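Aldehyde dehydrogenase (Staphylococcus aureus, PDB 6K10) oxidises 4,4'-diaponeurosporen-4-al to 4,4'-diaponeurosporenoic acid with NAD+, a step in the biosynthesis of the protective carotenoid staphyloxanthin. Local coordinates at residues A[311-316]-A[329-334]. The protein carries 1 engineered substitution. Residues are numbered along the deposited sequence; the frame is centred on the assembly and turned at random.
Sequences NIVFGG and LLDHVT
A classic beta bulge sets two residues, V313 and F314, against the single residue L329 where strand 312-314 pairs antiparallel with strand 324-330. L329 spans the extra residue with its own peptide groups: V313 N donates to L329 O at 3.0 Å, while L329 N donates to F314 O. Beyond the bulge, I312 and L330 form a non-hydrogen-bonded pair, and D331 N reaches N311 O at 2.9 Å, nearly straight at 165°. N311 lays its CB 3.1 Å from D331 O, its amide extending toward H332.

Beta-branched I312 suits its extended position; V313 carries the turn of the bulge. CG1 of I312 meets CD2 of L330 at 3.6 Å. The side chains of V313 and L329 cross at about a right angle, and V313 CG1 lies 3.5 Å from D331 CB. F314 CB rests against L329 CG, but the ring, anti to the backbone N (chi1 -180°), leads away to helix 264-279.

D331 carries its short carboxylate to that helix, where OD2 forms a salt bridge with K264; OD1 accepts H332 N from above the carboxylate plane at 2.7 Å. Backbone bonds thus fix the register, apolar contacts lie on both faces, and the K264 pairing probably stabilises the buried carboxylate as an anion.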
loop_
_atom_site.group_PDB
_atom_site.type_symbol
_atom_site.label_atom_id
_atom_site.label_comp_id
_atom_site.label_asym_id
_atom_site.label_seq_id
_atom_site.Cartn_x
_atom_site.Cartn_y
_atom_site.Cartn_z
ATOM N N ASN A 311 35.649 14.386 20.564
ATOM C CA ASN A 311 35.112 13.063 20.848
ATOM C C ASN A 311 35.648 11.984 19.918
ATOM O O ASN A 311 35.259 10.820 20.056
ATOM C CB ASN A 311 33.584 13.097 20.777
ATOM C CG ASN A 311 32.971 13.888 21.915
ATOM O OD1 ASN A 311 33.603 14.093 22.952
ATOM N ND2 ASN A 311 31.740 14.343 21.726
ATOM N N ILE A 312 36.531 12.332 18.984
ATOM C CA ILE A 312 37.069 11.344 18.055
ATOM C C ILE A 312 37.988 10.395 18.813
ATOM O O ILE A 312 38.944 10.823 19.470
ATOM C CB ILE A 312 37.806 12.025 16.895
ATOM C CG1 ILE A 312 36.842 12.897 16.087
ATOM C CG2 ILE A 312 38.475 10.990 16.002
ATOM C CD1 ILE A 312 37.532 13.893 15.184
ATOM N N VAL A 313 37.697 9.097 18.732
ATOM C CA VAL A 313 38.550 8.064 19.304
ATOM C C VAL A 313 39.145 7.151 18.244
ATOM O O VAL A 313 39.930 6.259 18.581
ATOM C CB VAL A 313 37.800 7.235 20.366
ATOM C CG1 VAL A 313 37.341 8.135 21.497
ATOM C CG2 VAL A 313 36.618 6.510 19.738
ATOM N N PHE A 314 38.792 7.346 16.977
ATOM C CA PHE A 314 39.418 6.658 15.859
ATOM C C PHE A 314 39.171 7.486 14.607
ATOM O O PHE A 314 38.062 7.982 14.401
ATOM C CB PHE A 314 38.868 5.235 15.674
ATOM C CG PHE A 314 39.499 4.480 14.527
ATOM C CD1 PHE A 314 39.053 4.656 13.226
ATOM C CD2 PHE A 314 40.539 3.592 14.755
ATOM C CE1 PHE A 314 39.635 3.968 12.175
ATOM C CE2 PHE A 314 41.121 2.897 13.708
ATOM C CZ PHE A 314 40.668 3.085 12.417
ATOM N N GLY A 315 40.204 7.630 13.784
ATOM C CA GLY A 315 40.048 8.259 12.487
ATOM C C GLY A 315 39.985 9.772 12.515
ATOM O O GLY A 315 40.777 10.423 13.201
ATOM N N GLY A 316 39.049 10.341 11.757
ATOM C CA GLY A 316 38.865 11.775 11.710
ATOM C C GLY A 316 39.617 12.493 10.612
ATOM O O GLY A 316 39.462 13.713 10.475
ATOM N N LEU A 329 35.223 6.989 14.580
ATOM C CA LEU A 329 34.433 6.612 15.744
ATOM C C LEU A 329 34.411 7.769 16.733
ATOM O O LEU A 329 35.428 8.440 16.936
ATOM C CB LEU A 329 35.007 5.363 16.422
ATOM C CG LEU A 329 35.246 4.127 15.553
ATOM C CD1 LEU A 329 35.787 2.980 16.399
ATOM C CD2 LEU A 329 33.977 3.711 14.833
ATOM N N LEU A 330 33.256 7.995 17.354
ATOM C CA LEU A 330 33.088 9.039 18.356
ATOM C C LEU A 330 32.630 8.426 19.671
ATOM O O LEU A 330 31.775 7.536 19.685
ATOM C CB LEU A 330 32.072 10.089 17.911
ATOM C CG LEU A 330 32.239 10.749 16.546
ATOM C CD1 LEU A 330 31.034 11.629 16.267
ATOM C CD2 LEU A 330 33.527 11.553 16.486
ATOM N N ASP A 331 33.186 8.920 20.773
ATOM C CA ASP A 331 32.840 8.465 22.109
ATOM C C ASP A 331 32.254 9.624 22.907
ATOM O O ASP A 331 32.414 10.794 22.547
ATOM C CB ASP A 331 34.069 7.888 22.825
ATOM C CG ASP A 331 33.708 7.048 24.030
ATOM O OD1 ASP A 331 32.505 6.784 24.242
ATOM O OD2 ASP A 331 34.636 6.650 24.763
ATOM N N HIS A 332 31.555 9.283 23.993
ATOM C CA HIS A 332 30.955 10.267 24.900
ATOM C C HIS A 332 29.951 11.168 24.183
ATOM O O HIS A 332 29.798 12.343 24.524
ATOM C CB HIS A 332 32.028 11.113 25.594
ATOM C CG HIS A 332 33.071 10.307 26.305
ATOM N ND1 HIS A 332 34.400 10.325 25.942
ATOM C CD2 HIS A 332 32.980 9.459 27.357
ATOM C CE1 HIS A 332 35.084 9.524 26.739
ATOM N NE2 HIS A 332 34.246 8.986 27.607
ATOM N N VAL A 333 29.259 10.621 23.189
ATOM C CA VAL A 333 28.280 11.379 22.418
ATOM C C VAL A 333 26.969 11.428 23.190
ATOM O O VAL A 333 26.587 10.460 23.859
ATOM C CB VAL A 333 28.101 10.748 21.024
ATOM C CG1 VAL A 333 26.930 11.371 20.283
ATOM C CG2 VAL A 333 29.381 10.889 20.217
ATOM N N THR A 334 26.277 12.562 23.112
ATOM C CA THR A 334 25.011 12.757 23.802
ATOM C C THR A 334 23.905 13.077 22.806
ATOM O O THR A 334 24.135 13.240 21.605
ATOM C CB THR A 334 25.101 13.889 24.830
ATOM O OG1 THR A 334 25.089 15.150 24.149
ATOM C CG2 THR A 334 26.371 13.771 25.653
#